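Local coordinates for protein Bm4233, isoform b (Brugia malayi, PDB 6ANY) that probably binds and carries sterols as a secreted venom allergen-like member of the CAP superfamily from a filarial nematode, at residues 45-50 with 142-147; 148-153 with 160-165. All blocks are in the same frame, centred on the assembly; numbering follows the deposited sequence.

Interaction 1 of 2, residues 45-50 with 142-147; sequences NMLLLK and KTHKIG
The imidazole of His144 meets Leu47 at a slant, methyl CD1 of Leu47 lying 4.0 Å from ND1, while Lys142 O sits at the ring's edge in its plane. The two side chains run side by side, and Leu47 CD1 also rests 3.8 Å from His144 CB. The ring gets there through a chi1 of 66°, which sets CG between the backbone N and the carbonyl carbon. Beyond it, Pro168 and Lys204 touch the histidine. The backbones then join in parallel, as strand 50-51 adds an outer strand to the mixed sheet of the CAP domain. Lys50 N donates to His144 O at 2.9 Å, standing 36° out of the carbonyl plane. Ile146 N donates to Lys50 O at 2.9 Å, more nearly in line with that carbonyl. His144 and Lys145 form a classic beta bulge opposite Ser167. Leu49 is buried, its CB 4.2 Å from Ile146 CG2 and its side chain against Asn20 of helix 10-28; a branched apolar chain suits this place. Lys50 CB lies near His144 O; bends at chi2 and chi3 then carry the amine away to a long, weak ion pair with Glu205.

Interaction 2 of 2, residues 148-153 with 160-165; sequences CGIATN and LIAICH
Gly149 and Ile163 exchange two backbone hydrogen bonds: Gly149 N donates to Ile163 O at 2.7 Å, and Ile163 N returns to Gly149 O at 2.8 Å with an almost straight N-H...O angle of 172°. Ala151 and Ile161 repeat the pattern, Ile161 N reaching Ala151 O at 2.9 Å. These hydrogen-bonded pairs alternate with non-hydrogen-bonded ones in an antiparallel ladder, the central pair of strands in the CAP-domain sheet. At the non-hydrogen-bonded pair Cys148 and Cys164 a disulfide ties the two strands together, its SG atoms 2.0 Å apart with a chi3 of 100°. Each SG lies beside its own backbone N, bringing the sulfurs together across a CA spacing of only 4.0 Å. Further along the same face, Ile150 CG2 meets Leu160 CD1 at 3.9 Å, the two chains crossing at a slant, and Thr152 CG2 packs on that same methyl. The small Ala162 packs against Ile150 CG1 and touches Tyr84, while helix 99-108 covers Ile150 and Leu160. The other face carries Ala151, Ile161 and Ile163; Ile161 reaches Ala85 of strand 80-87, and Ile163 reaches that strand and helix 53-63. Thr152 suits its place by facing both ways, its methyl to Leu160 and its hydroxyl to Glu93 and Arg96. With buried amides paired and one covalent tie, the two strands are held in a fixed register.

Strand 145-153 serves both contacts: its first residues also pair with 50-51 in interaction 1, while strand 159-167, the partner in interaction 2, runs along its other edge. The contacts join directly where Gly147 O lies 2.7 Å from His165 N, probably hydrogen-bonded. Interaction 2 is wholly buried between helices 53-63 and 99-108, with aliphatic side chains packed on a regular antiparallel ladder and a disulfide across it. Interaction 1, at the sheet's margin, is only partly buried: a parallel join of two backbone bonds suffices, lysines reach outward, and the 45-50 segment also leans on the C-terminal strand 201-202.

Interaction 1 of 2, residues 45-50 with 142-147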
loop_
_atom_site.group_PDB
_atom_site.type_symbol
_atom_site.label_atom_id
_atom_site.label_comp_id
_atom_site.label_asym_id
_atom_site.label_seq_id
_atom_site.Cartn_x
_atom_site.Cartn_y
_atom_site.Cartn_z
ATOM N N ASN A 45 9.990 -7.735 -11.281
ATOM C CA ASN A 45 9.160 -8.592 -10.427
ATOM C C ASN A 45 8.310 -7.845 -9.346
ATOM O O ASN A 45 8.061 -8.371 -8.277
ATOM C CB ASN A 45 9.990 -9.698 -9.797
ATOM C CG ASN A 45 10.430 -10.738 -10.805
ATOM O OD1 ASN A 45 9.706 -11.075 -11.707
ATOM N ND2 ASN A 45 11.634 -11.228 -10.639
ATOM N N MET A 46 7.867 -6.629 -9.636
ATOM C CA MET A 46 6.995 -5.901 -8.700
ATOM C C MET A 46 5.589 -6.426 -8.995
ATOM O O MET A 46 5.080 -6.246 -10.085
ATOM C CB MET A 46 7.114 -4.402 -8.921
ATOM C CG MET A 46 6.072 -3.528 -8.237
ATOM S SD MET A 46 6.531 -3.309 -6.506
ATOM C CE MET A 46 7.752 -2.082 -6.625
ATOM N N LEU A 47 4.984 -7.101 -8.014
ATOM C CA LEU A 47 3.668 -7.727 -8.207
ATOM C C LEU A 47 2.518 -6.724 -8.323
ATOM O O LEU A 47 2.508 -5.680 -7.637
ATOM C CB LEU A 47 3.377 -8.742 -7.086
ATOM C CG LEU A 47 4.374 -9.907 -7.019
ATOM C CD1 LEU A 47 4.116 -10.835 -5.845
ATOM C CD2 LEU A 47 4.440 -10.679 -8.366
ATOM N N LEU A 48 1.547 -7.059 -9.170
ATOM C CA LEU A 48 0.366 -6.263 -9.328
ATOM C C LEU A 48 -0.624 -6.575 -8.160
ATOM O O LEU A 48 -1.070 -7.703 -7.963
ATOM C CB LEU A 48 -0.270 -6.535 -10.665
ATOM C CG LEU A 48 -1.340 -5.543 -11.148
ATOM C CD1 LEU A 48 -1.370 -5.404 -12.661
ATOM C CD2 LEU A 48 -2.715 -6.007 -10.763
ATOM N N LEU A 49 -0.928 -5.564 -7.375
ATOM C CA LEU A 49 -1.833 -5.755 -6.217
ATOM C C LEU A 49 -3.242 -6.153 -6.621
ATOM O O LEU A 49 -3.784 -5.640 -7.561
ATOM C CB LEU A 49 -1.875 -4.526 -5.311
ATOM C CG LEU A 49 -0.563 -4.013 -4.777
ATOM C CD1 LEU A 49 -0.810 -2.771 -3.904
ATOM C CD2 LEU A 49 0.162 -5.083 -3.974
ATOM N N LYS A 50 -3.800 -7.137 -5.918
ATOM C CA LYS A 50 -5.191 -7.558 -6.116
ATOM C C LYS A 50 -5.921 -7.223 -4.809
ATOM O O LYS A 50 -5.362 -7.370 -3.705
ATOM C CB LYS A 50 -5.275 -9.076 -6.304
ATOM C CG LYS A 50 -4.472 -9.694 -7.452
ATOM C CD LYS A 50 -5.055 -9.302 -8.788
ATOM C CE LYS A 50 -6.381 -10.010 -8.962
ATOM N NZ LYS A 50 -7.111 -9.651 -10.204
ATOM N N LYS A 142 7.209 -8.149 -3.228
ATOM C CA LYS A 142 6.553 -9.409 -2.891
ATOM C C LYS A 142 5.054 -9.365 -2.444
ATOM O O LYS A 142 4.363 -10.392 -2.567
ATOM C CB LYS A 142 7.375 -10.219 -1.895
ATOM C CG LYS A 142 8.613 -10.870 -2.515
ATOM C CD LYS A 142 9.487 -11.434 -1.364
ATOM C CE LYS A 142 10.964 -11.640 -1.766
ATOM N NZ LYS A 142 11.025 -12.991 -2.377
ATOM N N THR A 143 4.570 -8.237 -1.953
ATOM C CA THR A 143 3.173 -8.118 -1.534
ATOM C C THR A 143 2.314 -8.144 -2.794
ATOM O O THR A 143 2.688 -7.511 -3.772
ATOM C CB THR A 143 2.951 -6.788 -0.769
ATOM O OG1 THR A 143 3.753 -6.795 0.433
ATOM C CG2 THR A 143 1.499 -6.605 -0.422
ATOM N N HIS A 144 1.205 -8.879 -2.776
ATOM C CA HIS A 144 0.288 -8.921 -3.915
ATOM C C HIS A 144 -1.175 -8.844 -3.573
ATOM O O HIS A 144 -1.995 -8.845 -4.476
ATOM C CB HIS A 144 0.546 -10.140 -4.844
ATOM C CG HIS A 144 0.280 -11.476 -4.240
ATOM N ND1 HIS A 144 1.204 -12.143 -3.444
ATOM C CD2 HIS A 144 -0.744 -12.345 -4.441
ATOM C CE1 HIS A 144 0.727 -13.345 -3.152
ATOM N NE2 HIS A 144 -0.448 -13.489 -3.745
ATOM N N LYS A 145 -1.496 -8.695 -2.295
ATOM C CA LYS A 145 -2.882 -8.642 -1.823
ATOM C C LYS A 145 -3.108 -7.430 -0.950
ATOM O O LYS A 145 -2.293 -7.110 -0.106
ATOM C CB LYS A 145 -3.232 -9.900 -1.012
ATOM C CG LYS A 145 -3.068 -11.166 -1.838
ATOM C CD LYS A 145 -3.635 -12.408 -1.186
ATOM C CE LYS A 145 -2.563 -13.159 -0.390
ATOM N NZ LYS A 145 -3.057 -14.514 0.094
ATOM N N ILE A 146 -4.228 -6.768 -1.122
ATOM C CA ILE A 146 -4.522 -5.557 -0.335
ATOM C C ILE A 146 -6.000 -5.561 -0.008
ATOM O O ILE A 146 -6.795 -5.948 -0.821
ATOM C CB ILE A 146 -4.104 -4.273 -1.053
ATOM C CG1 ILE A 146 -4.325 -3.083 -0.113
ATOM C CG2 ILE A 146 -4.859 -4.081 -2.379
ATOM C CD1 ILE A 146 -3.760 -1.781 -0.645
ATOM N N GLY A 147 -6.332 -5.118 1.187
ATOM C CA GLY A 147 -7.697 -4.931 1.566
ATOM C C GLY A 147 -7.744 -3.861 2.631
ATOM O O GLY A 147 -6.852 -3.778 3.497
#

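Interaction 2 of 2, residues 148-153 with 160-165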
loop_
_atom_site.group_PDB
_atom_site.type_symbol
_atom_site.label_atom_id
_atom_site.label_comp_id
_atom_site.label_asym_id
_atom_site.label_seq_id
_atom_site.Cartn_x
_atom_site.Cartn_y
_atom_site.Cartn_z
ATOM N N CYS A 148 -8.788 -3.049 2.558
ATOM C CA CYS A 148 -8.862 -1.840 3.377
ATOM C C CYS A 148 -10.233 -1.627 3.955
ATOM O O CYS A 148 -11.253 -2.089 3.420
ATOM C CB CYS A 148 -8.487 -0.579 2.611
ATOM S SG CYS A 148 -6.906 -0.623 1.719
ATOM N N GLY A 149 -10.237 -0.959 5.093
ATOM C CA GLY A 149 -11.480 -0.719 5.839
ATOM C C GLY A 149 -11.537 0.742 6.222
ATOM O O GLY A 149 -10.515 1.337 6.503
ATOM N N ILE A 150 -12.733 1.299 6.246
ATOM C CA ILE A 150 -12.912 2.718 6.485
ATOM C C ILE A 150 -14.008 2.991 7.501
ATOM O O ILE A 150 -15.119 2.377 7.474
ATOM C CB ILE A 150 -13.264 3.394 5.151
ATOM C CG1 ILE A 150 -12.051 3.350 4.216
ATOM C CG2 ILE A 150 -13.657 4.848 5.376
ATOM C CD1 ILE A 150 -12.402 3.656 2.745
ATOM N N ALA A 151 -13.748 3.967 8.346
ATOM C CA ALA A 151 -14.723 4.405 9.368
ATOM C C ALA A 151 -14.839 5.896 9.306
ATOM O O ALA A 151 -13.849 6.563 9.411
ATOM C CB ALA A 151 -14.278 3.981 10.755
ATOM N N THR A 152 -16.046 6.419 9.176
ATOM C CA THR A 152 -16.291 7.855 9.225
ATOM C C THR A 152 -17.253 8.308 10.286
ATOM O O THR A 152 -17.692 9.464 10.278
ATOM C CB THR A 152 -16.829 8.338 7.861
ATOM O OG1 THR A 152 -17.901 7.485 7.411
ATOM C CG2 THR A 152 -15.722 8.329 6.864
ATOM N N ASN A 153 -17.579 7.411 11.191
ATOM C CA ASN A 153 -18.451 7.721 12.338
ATOM C C ASN A 153 -17.678 8.117 13.567
ATOM O O ASN A 153 -18.286 8.568 14.541
ATOM C CB ASN A 153 -19.327 6.545 12.739
ATOM C CG ASN A 153 -18.502 5.368 13.124
ATOM O OD1 ASN A 153 -17.827 4.823 12.263
ATOM N ND2 ASN A 153 -18.537 4.966 14.381
ATOM N N LEU A 160 -12.068 10.572 10.322
ATOM C CA LEU A 160 -12.014 9.536 9.336
ATOM C C LEU A 160 -10.832 8.697 9.623
ATOM O O LEU A 160 -9.755 9.240 9.834
ATOM C CB LEU A 160 -11.900 10.111 7.954
ATOM C CG LEU A 160 -11.131 9.395 6.840
ATOM C CD1 LEU A 160 -11.829 8.092 6.469
ATOM C CD2 LEU A 160 -11.111 10.284 5.598
ATOM N N ILE A 161 -11.033 7.368 9.586
ATOM C CA ILE A 161 -9.939 6.412 9.765
ATOM C C ILE A 161 -9.915 5.459 8.590
ATOM O O ILE A 161 -10.909 4.843 8.276
ATOM C CB ILE A 161 -10.123 5.570 11.089
ATOM C CG1 ILE A 161 -10.139 6.446 12.360
ATOM C CG2 ILE A 161 -9.115 4.432 11.207
ATOM C CD1 ILE A 161 -8.838 6.574 13.081
ATOM N N ALA A 162 -8.757 5.249 8.013
ATOM C CA ALA A 162 -8.629 4.258 6.975
ATOM C C ALA A 162 -7.538 3.241 7.361
ATOM O O ALA A 162 -6.453 3.615 7.742
ATOM C CB ALA A 162 -8.297 4.923 5.671
ATOM N N ILE A 163 -7.844 1.967 7.234
ATOM C CA ILE A 163 -6.919 0.895 7.574
ATOM C C ILE A 163 -6.735 -0.010 6.346
ATOM O O ILE A 163 -7.678 -0.455 5.749
ATOM C CB ILE A 163 -7.450 0.017 8.738
ATOM C CG1 ILE A 163 -7.928 0.878 9.940
ATOM C CG2 ILE A 163 -6.416 -1.020 9.115
ATOM C CD1 ILE A 163 -6.896 1.655 10.661
ATOM N N CYS A 164 -5.495 -0.254 5.973
ATOM C CA CYS A 164 -5.196 -1.163 4.868
ATOM C C CYS A 164 -4.328 -2.282 5.396
ATOM O O CYS A 164 -3.360 -2.021 6.146
ATOM C CB CYS A 164 -4.563 -0.435 3.693
ATOM S SG CYS A 164 -5.641 0.561 2.662
ATOM N N HIS A 165 -4.693 -3.500 5.009
ATOM C CA HIS A 165 -3.934 -4.741 5.242
ATOM C C HIS A 165 -3.328 -5.319 3.973
ATOM O O HIS A 165 -3.949 -5.323 2.909
ATOM C CB HIS A 165 -4.822 -5.786 5.881
ATOM C CG HIS A 165 -5.099 -5.517 7.323
ATOM N ND1 HIS A 165 -5.956 -6.284 8.076
ATOM C CD2 HIS A 165 -4.598 -4.583 8.160
ATOM C CE1 HIS A 165 -5.963 -5.848 9.315
ATOM N NE2 HIS A 165 -5.129 -4.830 9.398
#